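Local coordinates for protein 2,3-bisphosphoglycerate-independent phosphoglycerate mutase (Pyrococcus horikoshii, PDB 2ZKT) that probably catalyses the glycolytic interconversion of 2-phosphoglycerate and 3-phosphoglycerate without 2,3-bisphosphoglycerate, and carries bound zinc and calcium ions, at residues B[43-48]-B[371-376]; B[38-43]-B[364-369]; B[360-365]-B[378-383]. All coordinates share one frame; numbering follows the deposited sequence.

All three contacts gather round the neighbouring strands 45-50 and 361-366 of the large mixed sheet, and contacts 2 and 3 both use strand 361-366, sharing Leu364 and Ile365. Contact 1 is partly buried and polar: Thr372 OG1 and Asp373 O bind calcium, while Thr372 OG1, Asp373 N and Asp373 OD2 hydrogen-bond to Gly44 and Leu46. Contact 2, whose centre is about 6 Å from that of contact 1, touches the same ion through the end of helix 35-43, yet against the strand it is buried and mostly apolar. Contact 3 is fully buried, has no hydrogen bond between its segments, and rests on a phenylalanine ring and a proline. Polarity thus falls from the calcium site inward.

Contact 1: B[43-48]-B[371-376]; sequences IGILGQ and RTDDTK. With CA (calcium ion), chain F.
A calcium site and an Asx turn meet here, where Gly44, the first residue past helix 35-43, receives Thr372 and Asp373 from the loop after strand 361-366. Gly44 O accepts two hydrogen bonds, with both donors tilted out of its carbonyl plane. Thr372 OG1 lies 2.7 Å from Gly44 O, while Asp373 N gives Gly44 O a longer, bent bond of 3.2 Å, with 137° at the hydrogen. The hydroxyl does double duty, since Thr372 OG1 also binds the calcium ion at 2.7 Å. Asp373 O is a second protein ligand, 2.5 Å from the calcium ion, and Glu42 O with three waters adds to the shell.

The carboxylate of Asp373 makes a second set of bonds. With chi1 at 59°, CG stands between the backbone N and the carbonyl carbon, and the side chain crosses that of Ile45 at about a right angle. Leu46 N donates to Asp373 OD2 at 2.8 Å in an almost straight bond (176°), reaching it on the syn side but well out of the carboxylate plane; Gly387 N is a further donor to this oxygen. Asp373 OD1 closes the Asx turn by accepting from Thr375 N at 3.1 Å, from above the carboxylate plane; it also takes the Thr375 hydroxyl on its syn side and lies within hydrogen-bonding reach of a calcium-bound water. An alanine here would take away both oxygens and would probably leave Leu46 N without its acceptor in this loop and Thr375 less firmly held. Ile45 CG1 packs 3.3 Å from Asp373 OD2, a methylene beside a carboxylate oxygen, and the apolar part of the junction is Leu46 CD2 against Thr375 CB at 3.8 Å.

Contact 2: B[38-43]-B[364-369]; sequences DKLAEI and LIAGGG. With CA (calcium ion), chain F.
One water oxygen is gripped from both segments, 2.8 Å from Ile43 O and accepting from Gly367 N at 3.0 Å. Beside it the segments touch directly, for Ala366 CB is approached by two side chains of the helix: Ile43 CD1 at 3.5 Å and Leu40 CD2 at 4.0 Å. No direct hydrogen bond joins the two segments; the water gives a polar link, and the rest is largely apolar. For Ile43, chi1 of 44° sets CG1 between the backbone N and the carbonyl carbon, and the turn at chi2 then brings CD1 to the alanine methyl. Further back along the strand, both methyls of Leu364 meet the helix, CD1 at 4.1 Å from Leu40 CB and CD2 at 4.1 Å from Ala41 N. Glu42 O binds the calcium ion at 2.4 Å, which ties the helix end to the metal. The axes of helix 38-43 and strand 364-366 approach to 7.3 Å at 71°, so the helix lies across the strand on the mixed sheet. Leu40 also packs on Ile341 and Ile343 of strand 339-344 and on Ile327 and Leu331 of helix 313-331.

Contact 3: B[360-365]-B[378-383]; sequences PVPLLI and FGEREA
Phe378 sets out toward Leu364 and Pro362 from its CB, with CG anti to the backbone N (chi1 -172°), and this carries the ring up to strand 361-366. At the base of the ring, Phe378 CG is 3.8 Å from Leu364 CD2. One step on, CD1 meets the same methyl, and the two contacts are parts of a single CH-pi interaction: Leu364 CD2 stands over one face, 3.9 Å from the centroid of the Phe378 ring and 18° off its normal. Phe378 CE1 reaches the root of the leucine, 3.7 Å from Leu364 CB, and also touches the proline, 3.9 Å from Pro362 CB. At the far end, Phe378 CZ comes to 3.8 Å from Pro362 O, which lies at the ring edge near its plane and accepts a hydrogen bond from Thr344 OG1.

The strand that carries these partners belongs to the large mixed sheet of the alkaline phosphatase-type metalloenzyme fold, where it runs antiparallel to both of its neighbours, 339-344 and 45-50. The ring and the short helix 380-383 lie against it, and Leu29 of helix 28-31 touches Phe378, Pro362 and Glu380. Gly379 is the N-cap of the short helix, and Ala383 N donates to Gly379 O at 2.8 Å within its single turn. That turn puts Ala383 CB 4.0 Å from Pro362 CB. Glu380 lies alongside the proline, pointing the same way, with Glu380 CG 3.8 Å from Pro362 CD. Its chain is bent at chi2, about the CB-CG bond, and the buried carboxylate is satisfied by Thr27 OG1 at OE1 and by Asp17 N at OE2.

Contact 1: B[43-48]-B[371-376]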
ATOM      1  N   ILE B  43      -1.722   4.870  16.748  1.00 42.31           N
ATOM      2  CA  ILE B  43      -1.958   5.679  17.954  1.00 41.03           C
ATOM      3  C   ILE B  43      -3.459   5.765  18.280  1.00 40.63           C
ATOM      4  O   ILE B  43      -3.859   6.323  19.312  1.00 38.18           O
ATOM      5  CB  ILE B  43      -1.368   7.130  17.814  1.00 41.33           C
ATOM      6  CG1 ILE B  43      -1.692   7.716  16.434  1.00 40.81           C
ATOM      7  CG2 ILE B  43       0.142   7.096  17.990  1.00 42.51           C
ATOM      8  CD1 ILE B  43      -3.087   8.238  16.285  1.00 48.80           C
ATOM      9  N   GLY B  44      -4.284   5.198  17.395  1.00 42.03           N
ATOM     10  CA  GLY B  44      -5.725   5.218  17.611  1.00 41.27           C
ATOM     11  C   GLY B  44      -6.325   3.891  18.065  1.00 41.09           C
ATOM     12  O   GLY B  44      -5.665   3.053  18.701  1.00 40.30           O
ATOM     13  N   ILE B  45      -7.594   3.696  17.713  1.00 40.60           N
ATOM     14  CA  ILE B  45      -8.321   2.498  18.069  1.00 37.41           C
ATOM     15  C   ILE B  45      -9.064   2.053  16.816  1.00 38.88           C
ATOM     16  O   ILE B  45      -9.515   2.889  16.023  1.00 38.35           O
ATOM     17  CB  ILE B  45      -9.304   2.808  19.236  1.00 38.38           C
ATOM     18  CG1 ILE B  45      -9.895   1.517  19.805  1.00 37.44           C
ATOM     19  CG2 ILE B  45     -10.416   3.754  18.774  1.00 37.80           C
ATOM     20  CD1 ILE B  45     -10.753   1.755  21.060  1.00 32.51           C
ATOM     21  N   LEU B  46      -9.191   0.740  16.634  1.00 37.62           N
ATOM     22  CA  LEU B  46      -9.870   0.175  15.469  1.00 38.62           C
ATOM     23  C   LEU B  46     -11.150  -0.604  15.802  1.00 37.72           C
ATOM     24  O   LEU B  46     -11.358  -1.059  16.934  1.00 37.77           O
ATOM     25  CB  LEU B  46      -8.909  -0.758  14.719  1.00 39.95           C
ATOM     26  CG  LEU B  46      -8.160  -0.259  13.465  1.00 41.93           C
ATOM     27  CD1 LEU B  46      -7.477   1.062  13.718  1.00 36.86           C
ATOM     28  CD2 LEU B  46      -7.146  -1.332  13.047  1.00 38.72           C
ATOM     29  N   GLY B  47     -11.997  -0.773  14.784  1.00 38.19           N
ATOM     30  CA  GLY B  47     -13.231  -1.526  14.945  1.00 36.47           C
ATOM     31  C   GLY B  47     -13.824  -1.901  13.586  1.00 37.04           C
ATOM     32  O   GLY B  47     -13.279  -1.554  12.536  1.00 35.20           O
ATOM     33  N   GLN B  48     -14.950  -2.619  13.616  1.00 37.49           N
ATOM     34  CA  GLN B  48     -15.653  -3.031  12.405  1.00 38.54           C
ATOM     35  C   GLN B  48     -17.051  -2.461  12.537  1.00 37.44           C
ATOM     36  O   GLN B  48     -17.653  -2.514  13.621  1.00 38.83           O
ATOM     37  CB  GLN B  48     -15.796  -4.556  12.311  1.00 39.22           C
ATOM     38  CG  GLN B  48     -14.545  -5.357  12.494  1.00 40.58           C
ATOM     39  CD  GLN B  48     -14.793  -6.847  12.271  1.00 42.68           C
ATOM     40  OE1 GLN B  48     -14.823  -7.311  11.126  1.00 51.45           O
ATOM     41  NE2 GLN B  48     -14.985  -7.599  13.360  1.00 38.66           N
ATOM     42  N   ARG B 371      -8.615   5.995  23.636  1.00 41.91           N
ATOM     43  CA  ARG B 371      -7.870   5.009  24.429  1.00 42.14           C
ATOM     44  C   ARG B 371      -7.307   4.091  23.333  1.00 42.28           C
ATOM     45  O   ARG B 371      -8.004   3.197  22.848  1.00 42.85           O
ATOM     46  CB  ARG B 371      -8.829   4.226  25.353  1.00 41.90           C
ATOM     47  CG  ARG B 371      -9.847   5.130  26.041  1.00 46.89           C
ATOM     48  CD  ARG B 371     -10.489   4.559  27.311  1.00 44.52           C
ATOM     49  NE  ARG B 371     -11.654   3.720  27.043  1.00 43.89           N
ATOM     50  CZ  ARG B 371     -12.713   3.590  27.854  1.00 43.02           C
ATOM     51  NH1 ARG B 371     -12.791   4.245  29.011  1.00 38.72           N
ATOM     52  NH2 ARG B 371     -13.706   2.781  27.506  1.00 43.78           N
ATOM     53  N   THR B 372      -6.066   4.329  22.909  1.00 40.07           N
ATOM     54  CA  THR B 372      -5.472   3.530  21.831  1.00 42.06           C
ATOM     55  C   THR B 372      -5.322   2.041  22.158  1.00 41.68           C
ATOM     56  O   THR B 372      -4.829   1.688  23.227  1.00 41.48           O
ATOM     57  CB  THR B 372      -4.091   4.119  21.383  1.00 40.76           C
ATOM     58  OG1 THR B 372      -3.536   3.305  20.337  1.00 49.83           O
ATOM     59  CG2 THR B 372      -3.113   4.161  22.531  1.00 40.59           C
ATOM     60  N   ASP B 373      -5.779   1.173  21.245  1.00 41.75           N
ATOM     61  CA  ASP B 373      -5.676  -0.278  21.433  1.00 41.99           C
ATOM     62  C   ASP B 373      -4.306  -0.704  20.876  1.00 44.61           C
ATOM     63  O   ASP B 373      -3.516   0.151  20.494  1.00 46.09           O
ATOM     64  CB  ASP B 373      -6.851  -1.014  20.723  1.00 38.58           C
ATOM     65  CG  ASP B 373      -6.925  -0.741  19.192  1.00 39.54           C
ATOM     66  OD1 ASP B 373      -5.891  -0.356  18.568  1.00 38.13           O
ATOM     67  OD2 ASP B 373      -8.033  -0.929  18.612  1.00 37.94           O
ATOM     68  N   ASP B 374      -4.007  -2.000  20.834  1.00 45.96           N
ATOM     69  CA  ASP B 374      -2.696  -2.415  20.334  1.00 47.51           C
ATOM     70  C   ASP B 374      -2.616  -2.790  18.850  1.00 46.87           C
ATOM     71  O   ASP B 374      -1.744  -3.565  18.456  1.00 48.57           O
ATOM     72  CB  ASP B 374      -2.124  -3.562  21.189  1.00 50.23           C
ATOM     73  CG  ASP B 374      -3.040  -4.757  21.247  1.00 58.17           C
ATOM     74  OD1 ASP B 374      -3.650  -5.094  20.205  1.00 67.54           O
ATOM     75  OD2 ASP B 374      -3.141  -5.371  22.336  1.00 67.95           O
ATOM     76  N   THR B 375      -3.516  -2.243  18.027  1.00 45.73           N
ATOM     77  CA  THR B 375      -3.479  -2.513  16.594  1.00 44.47           C
ATOM     78  C   THR B 375      -2.337  -1.652  16.015  1.00 45.53           C
ATOM     79  O   THR B 375      -2.072  -0.541  16.508  1.00 44.48           O
ATOM     80  CB  THR B 375      -4.808  -2.123  15.893  1.00 43.45           C
ATOM     81  OG1 THR B 375      -5.134  -0.759  16.210  1.00 45.14           O
ATOM     82  CG2 THR B 375      -5.951  -3.037  16.330  1.00 42.60           C
ATOM     83  N   LYS B 376      -1.679  -2.159  14.969  1.00 44.85           N
ATOM     84  CA  LYS B 376      -0.548  -1.457  14.351  1.00 46.78           C
ATOM     85  C   LYS B 376      -0.804  -0.903  12.949  1.00 46.69           C
ATOM     86  O   LYS B 376      -0.259   0.145  12.597  1.00 49.07           O
ATOM     87  CB  LYS B 376       0.678  -2.387  14.306  1.00 48.14           C
ATOM     88  CG  LYS B 376       1.180  -2.842  15.675  1.00 52.60           C
ATOM     89  CD  LYS B 376       1.620  -1.653  16.528  1.00 59.17           C
ATOM     90  CE  LYS B 376       2.168  -2.104  17.885  1.00 66.52           C
ATOM     91  NZ  LYS B 376       2.604  -0.946  18.744  1.00 71.16           N
TER
HETATM   92 CA    CA F 413      -1.589   1.544  19.835  1.00 46.42          CA
HETATM   93  O   HOH W   1      -3.856   1.186  18.090  1.00 39.78           O
HETATM   94  O   HOH W   2      -0.658   0.054  18.384  1.00102.35           O
HETATM   95  O   HOH W   3       0.072   2.756  20.482  1.00 75.62           O

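Contact 2: B[38-43]-B[364-369]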
ATOM      1  N   ASP B  38      -1.969   3.600   8.694  1.00 44.07           N
ATOM      2  CA  ASP B  38      -1.326   2.666   9.634  1.00 44.14           C
ATOM      3  C   ASP B  38      -0.823   3.442  10.863  1.00 43.90           C
ATOM      4  O   ASP B  38      -0.879   2.944  11.992  1.00 42.97           O
ATOM      5  CB  ASP B  38      -0.126   1.940   8.990  1.00 44.42           C
ATOM      6  CG  ASP B  38      -0.542   0.977   7.870  1.00 48.30           C
ATOM      7  OD1 ASP B  38      -1.763   0.892   7.575  1.00 53.41           O
ATOM      8  OD2 ASP B  38       0.359   0.312   7.286  1.00 52.00           O
ATOM      9  N   LYS B  39      -0.317   4.654  10.634  1.00 43.98           N
ATOM     10  CA  LYS B  39       0.176   5.495  11.720  1.00 44.44           C
ATOM     11  C   LYS B  39      -1.003   5.855  12.633  1.00 42.71           C
ATOM     12  O   LYS B  39      -0.904   5.782  13.866  1.00 44.25           O
ATOM     13  CB  LYS B  39       0.803   6.778  11.146  1.00 46.18           C
ATOM     14  CG  LYS B  39       1.263   7.771  12.205  1.00 52.46           C
ATOM     15  CD  LYS B  39       0.814   9.193  11.863  1.00 61.05           C
ATOM     16  CE  LYS B  39       1.475   9.699  10.577  1.00 65.66           C
ATOM     17  NZ  LYS B  39       2.199  10.999  10.758  1.00 68.60           N
ATOM     18  N   LEU B  40      -2.122   6.245  12.017  1.00 41.69           N
ATOM     19  CA  LEU B  40      -3.317   6.608  12.779  1.00 40.97           C
ATOM     20  C   LEU B  40      -3.901   5.400  13.531  1.00 41.02           C
ATOM     21  O   LEU B  40      -4.347   5.528  14.682  1.00 41.37           O
ATOM     22  CB  LEU B  40      -4.373   7.211  11.840  1.00 40.64           C
ATOM     23  CG  LEU B  40      -4.080   8.631  11.338  1.00 41.73           C
ATOM     24  CD1 LEU B  40      -5.180   9.063  10.353  1.00 44.45           C
ATOM     25  CD2 LEU B  40      -4.010   9.592  12.528  1.00 39.75           C
ATOM     26  N   ALA B  41      -3.894   4.228  12.884  1.00 39.84           N
ATOM     27  CA  ALA B  41      -4.402   3.022  13.540  1.00 40.75           C
ATOM     28  C   ALA B  41      -3.486   2.710  14.723  1.00 41.13           C
ATOM     29  O   ALA B  41      -3.926   2.208  15.767  1.00 43.92           O
ATOM     30  CB  ALA B  41      -4.404   1.839  12.563  1.00 39.30           C
ATOM     31  N   GLU B  42      -2.208   3.027  14.559  1.00 43.46           N
ATOM     32  CA  GLU B  42      -1.237   2.745  15.605  1.00 44.51           C
ATOM     33  C   GLU B  42      -1.465   3.567  16.869  1.00 42.11           C
ATOM     34  O   GLU B  42      -1.420   3.025  17.958  1.00 44.11           O
ATOM     35  CB  GLU B  42       0.185   2.939  15.060  1.00 46.32           C
ATOM     36  CG  GLU B  42       1.292   2.331  15.924  1.00 50.71           C
ATOM     37  CD  GLU B  42       1.611   3.171  17.153  1.00 59.28           C
ATOM     38  OE1 GLU B  42       1.928   4.375  16.981  1.00 63.15           O
ATOM     39  OE2 GLU B  42       1.551   2.634  18.287  1.00 64.15           O
ATOM     40  N   ILE B  43      -1.722   4.870  16.748  1.00 42.31           N
ATOM     41  CA  ILE B  43      -1.958   5.679  17.954  1.00 41.03           C
ATOM     42  C   ILE B  43      -3.459   5.765  18.280  1.00 40.63           C
ATOM     43  O   ILE B  43      -3.859   6.323  19.312  1.00 38.18           O
ATOM     44  CB  ILE B  43      -1.368   7.130  17.814  1.00 41.33           C
ATOM     45  CG1 ILE B  43      -1.692   7.716  16.434  1.00 40.81           C
ATOM     46  CG2 ILE B  43       0.142   7.096  17.990  1.00 42.51           C
ATOM     47  CD1 ILE B  43      -3.087   8.238  16.285  1.00 48.80           C
ATOM     48  N   LEU B 364     -11.447   3.290  11.900  1.00 40.91           N
ATOM     49  CA  LEU B 364     -10.392   3.727  12.793  1.00 40.52           C
ATOM     50  C   LEU B 364     -10.754   5.114  13.327  1.00 38.82           C
ATOM     51  O   LEU B 364     -11.374   5.923  12.627  1.00 38.84           O
ATOM     52  CB  LEU B 364      -9.036   3.752  12.073  1.00 38.58           C
ATOM     53  CG  LEU B 364      -8.550   4.935  11.219  1.00 43.61           C
ATOM     54  CD1 LEU B 364      -8.308   6.171  12.074  1.00 40.57           C
ATOM     55  CD2 LEU B 364      -7.230   4.530  10.554  1.00 42.27           C
ATOM     56  N   ILE B 365     -10.389   5.364  14.581  1.00 37.27           N
ATOM     57  CA  ILE B 365     -10.624   6.650  15.209  1.00 38.02           C
ATOM     58  C   ILE B 365      -9.342   7.024  15.950  1.00 39.17           C
ATOM     59  O   ILE B 365      -8.779   6.209  16.704  1.00 36.47           O
ATOM     60  CB  ILE B 365     -11.789   6.594  16.219  1.00 38.17           C
ATOM     61  CG1 ILE B 365     -13.065   6.107  15.515  1.00 36.87           C
ATOM     62  CG2 ILE B 365     -12.007   7.979  16.829  1.00 37.76           C
ATOM     63  CD1 ILE B 365     -14.250   5.915  16.464  1.00 37.47           C
ATOM     64  N   ALA B 366      -8.872   8.250  15.731  1.00 40.68           N
ATOM     65  CA  ALA B 366      -7.655   8.717  16.381  1.00 41.79           C
ATOM     66  C   ALA B 366      -7.806  10.186  16.759  1.00 42.50           C
ATOM     67  O   ALA B 366      -8.553  10.930  16.113  1.00 43.84           O
ATOM     68  CB  ALA B 366      -6.453   8.524  15.450  1.00 41.98           C
ATOM     69  N   GLY B 367      -7.097  10.601  17.809  1.00 42.74           N
ATOM     70  CA  GLY B 367      -7.184  11.987  18.250  1.00 44.73           C
ATOM     71  C   GLY B 367      -7.300  12.117  19.760  1.00 45.74           C
ATOM     72  O   GLY B 367      -7.150  11.133  20.496  1.00 46.67           O
ATOM     73  N   GLY B 368      -7.562  13.335  20.232  1.00 44.09           N
ATOM     74  CA  GLY B 368      -7.687  13.554  21.664  1.00 44.51           C
ATOM     75  C   GLY B 368      -8.812  12.727  22.260  1.00 45.86           C
ATOM     76  O   GLY B 368      -9.882  12.601  21.657  1.00 47.65           O
ATOM     77  N   GLY B 369      -8.560  12.144  23.434  1.00 44.74           N
ATOM     78  CA  GLY B 369      -9.572  11.347  24.109  1.00 43.76           C
ATOM     79  C   GLY B 369      -9.551   9.850  23.832  1.00 43.70           C
ATOM     80  O   GLY B 369     -10.050   9.061  24.641  1.00 44.48           O
TER
HETATM   81 CA    CA F 413      -1.589   1.544  19.835  1.00 46.42          CA
HETATM   82  O   HOH W   1      -3.856   1.186  18.090  1.00 39.78           O
HETATM   83  O   HOH W   3       0.072   2.756  20.482  1.00 75.62           O
HETATM   84  O   HOH W   2      -0.658   0.054  18.384  1.00102.35           O
HETATM   85  O   HOH W   4      -5.081   8.876  19.244  1.00 42.22           O

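Contact 3: B[360-365]-B[378-383]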
ATOM      1  N   PRO B 360     -18.819  -6.316   7.094  1.00 35.61           N
ATOM      2  CA  PRO B 360     -18.606  -5.123   7.929  1.00 37.22           C
ATOM      3  C   PRO B 360     -17.431  -4.326   7.356  1.00 38.44           C
ATOM      4  O   PRO B 360     -16.656  -4.852   6.567  1.00 39.08           O
ATOM      5  CB  PRO B 360     -18.319  -5.715   9.325  1.00 36.23           C
ATOM      6  CG  PRO B 360     -17.701  -7.076   9.002  1.00 36.43           C
ATOM      7  CD  PRO B 360     -18.586  -7.560   7.864  1.00 37.27           C
ATOM      8  N   VAL B 361     -17.294  -3.067   7.760  1.00 39.20           N
ATOM      9  CA  VAL B 361     -16.241  -2.227   7.214  1.00 36.87           C
ATOM     10  C   VAL B 361     -15.215  -1.789   8.251  1.00 37.05           C
ATOM     11  O   VAL B 361     -15.562  -1.400   9.366  1.00 36.62           O
ATOM     12  CB  VAL B 361     -16.860  -0.961   6.555  1.00 38.72           C
ATOM     13  CG1 VAL B 361     -15.777  -0.149   5.840  1.00 41.57           C
ATOM     14  CG2 VAL B 361     -17.949  -1.367   5.578  1.00 42.07           C
ATOM     15  N   PRO B 362     -13.922  -1.832   7.885  1.00 38.10           N
ATOM     16  CA  PRO B 362     -12.894  -1.420   8.845  1.00 39.01           C
ATOM     17  C   PRO B 362     -13.101   0.041   9.223  1.00 38.61           C
ATOM     18  O   PRO B 362     -13.468   0.874   8.384  1.00 38.66           O
ATOM     19  CB  PRO B 362     -11.579  -1.678   8.087  1.00 37.83           C
ATOM     20  CG  PRO B 362     -11.987  -1.556   6.649  1.00 41.13           C
ATOM     21  CD  PRO B 362     -13.320  -2.246   6.602  1.00 38.53           C
ATOM     22  N   LEU B 363     -12.869   0.333  10.503  1.00 39.10           N
ATOM     23  CA  LEU B 363     -13.052   1.672  11.050  1.00 39.26           C
ATOM     24  C   LEU B 363     -11.895   2.040  11.973  1.00 39.53           C
ATOM     25  O   LEU B 363     -11.421   1.213  12.745  1.00 36.83           O
ATOM     26  CB  LEU B 363     -14.361   1.717  11.868  1.00 41.12           C
ATOM     27  CG  LEU B 363     -14.583   2.900  12.836  1.00 39.27           C
ATOM     28  CD1 LEU B 363     -14.562   4.219  12.051  1.00 40.22           C
ATOM     29  CD2 LEU B 363     -15.920   2.746  13.567  1.00 40.07           C
ATOM     30  N   LEU B 364     -11.447   3.290  11.900  1.00 40.91           N
ATOM     31  CA  LEU B 364     -10.392   3.727  12.793  1.00 40.52           C
ATOM     32  C   LEU B 364     -10.754   5.114  13.327  1.00 38.82           C
ATOM     33  O   LEU B 364     -11.374   5.923  12.627  1.00 38.84           O
ATOM     34  CB  LEU B 364      -9.036   3.752  12.073  1.00 38.58           C
ATOM     35  CG  LEU B 364      -8.550   4.935  11.219  1.00 43.61           C
ATOM     36  CD1 LEU B 364      -8.308   6.171  12.074  1.00 40.57           C
ATOM     37  CD2 LEU B 364      -7.230   4.530  10.554  1.00 42.27           C
ATOM     38  N   ILE B 365     -10.389   5.364  14.581  1.00 37.27           N
ATOM     39  CA  ILE B 365     -10.624   6.650  15.209  1.00 38.02           C
ATOM     40  C   ILE B 365      -9.342   7.024  15.950  1.00 39.17           C
ATOM     41  O   ILE B 365      -8.779   6.209  16.704  1.00 36.47           O
ATOM     42  CB  ILE B 365     -11.789   6.594  16.219  1.00 38.17           C
ATOM     43  CG1 ILE B 365     -13.065   6.107  15.515  1.00 36.87           C
ATOM     44  CG2 ILE B 365     -12.007   7.979  16.829  1.00 37.76           C
ATOM     45  CD1 ILE B 365     -14.250   5.915  16.464  1.00 37.47           C
ATOM     46  N   PHE B 378      -3.812  -0.449   9.428  1.00 42.54           N
ATOM     47  CA  PHE B 378      -5.234  -0.321   9.114  1.00 42.70           C
ATOM     48  C   PHE B 378      -5.645  -1.358   8.076  1.00 43.22           C
ATOM     49  O   PHE B 378      -5.246  -1.284   6.918  1.00 42.10           O
ATOM     50  CB  PHE B 378      -5.557   1.098   8.611  1.00 41.60           C
ATOM     51  CG  PHE B 378      -7.042   1.367   8.455  1.00 40.88           C
ATOM     52  CD1 PHE B 378      -7.939   1.040   9.485  1.00 34.39           C
ATOM     53  CD2 PHE B 378      -7.547   1.939   7.284  1.00 44.13           C
ATOM     54  CE1 PHE B 378      -9.313   1.275   9.355  1.00 32.67           C
ATOM     55  CE2 PHE B 378      -8.928   2.183   7.139  1.00 40.41           C
ATOM     56  CZ  PHE B 378      -9.816   1.847   8.180  1.00 36.08           C
ATOM     57  N   GLY B 379      -6.442  -2.335   8.504  1.00 43.50           N
ATOM     58  CA  GLY B 379      -6.895  -3.378   7.596  1.00 42.37           C
ATOM     59  C   GLY B 379      -8.046  -4.164   8.204  1.00 41.33           C
ATOM     60  O   GLY B 379      -8.263  -4.117   9.421  1.00 40.90           O
ATOM     61  N   GLU B 380      -8.778  -4.899   7.370  1.00 37.76           N
ATOM     62  CA  GLU B 380      -9.914  -5.670   7.859  1.00 38.08           C
ATOM     63  C   GLU B 380      -9.548  -6.675   8.958  1.00 37.91           C
ATOM     64  O   GLU B 380     -10.257  -6.764   9.966  1.00 41.53           O
ATOM     65  CB  GLU B 380     -10.627  -6.389   6.700  1.00 36.46           C
ATOM     66  CG  GLU B 380     -11.351  -5.430   5.752  1.00 38.17           C
ATOM     67  CD  GLU B 380     -10.490  -5.006   4.561  1.00 43.10           C
ATOM     68  OE1 GLU B 380      -9.259  -4.834   4.729  1.00 43.14           O
ATOM     69  OE2 GLU B 380     -11.054  -4.843   3.449  1.00 48.70           O
ATOM     70  N   ARG B 381      -8.455  -7.428   8.788  1.00 37.69           N
ATOM     71  CA  ARG B 381      -8.088  -8.394   9.818  1.00 38.50           C
ATOM     72  C   ARG B 381      -7.640  -7.716  11.111  1.00 38.06           C
ATOM     73  O   ARG B 381      -7.865  -8.237  12.206  1.00 35.63           O
ATOM     74  CB  ARG B 381      -7.004  -9.374   9.306  1.00 38.20           C
ATOM     75  CG  ARG B 381      -7.596 -10.737   8.850  1.00 36.71           C
ATOM     76  CD  ARG B 381      -8.631 -10.561   7.728  1.00 35.30           C
ATOM     77  NE  ARG B 381      -8.009 -10.233   6.442  1.00 38.19           N
ATOM     78  CZ  ARG B 381      -7.468 -11.134   5.616  1.00 34.52           C
ATOM     79  NH1 ARG B 381      -7.477 -12.424   5.930  1.00 32.32           N
ATOM     80  NH2 ARG B 381      -6.900 -10.749   4.484  1.00 35.25           N
ATOM     81  N   GLU B 382      -7.026  -6.538  10.979  1.00 39.39           N
ATOM     82  CA  GLU B 382      -6.571  -5.778  12.137  1.00 39.57           C
ATOM     83  C   GLU B 382      -7.812  -5.201  12.867  1.00 37.60           C
ATOM     84  O   GLU B 382      -7.895  -5.222  14.099  1.00 40.17           O
ATOM     85  CB  GLU B 382      -5.639  -4.650  11.659  1.00 42.64           C
ATOM     86  CG  GLU B 382      -4.690  -4.082  12.719  1.00 50.11           C
ATOM     87  CD  GLU B 382      -3.518  -5.013  13.055  1.00 60.86           C
ATOM     88  OE1 GLU B 382      -3.170  -5.876  12.222  1.00 67.14           O
ATOM     89  OE2 GLU B 382      -2.928  -4.864  14.145  1.00 61.62           O
ATOM     90  N   ALA B 383      -8.783  -4.708  12.097  1.00 36.71           N
ATOM     91  CA  ALA B 383      -9.995  -4.142  12.681  1.00 38.06           C
ATOM     92  C   ALA B 383     -10.770  -5.205  13.460  1.00 38.81           C
ATOM     93  O   ALA B 383     -11.504  -4.930  14.401  1.00 37.97           O
ATOM     94  CB  ALA B 383     -10.856  -3.599  11.538  1.00 36.10           C
TER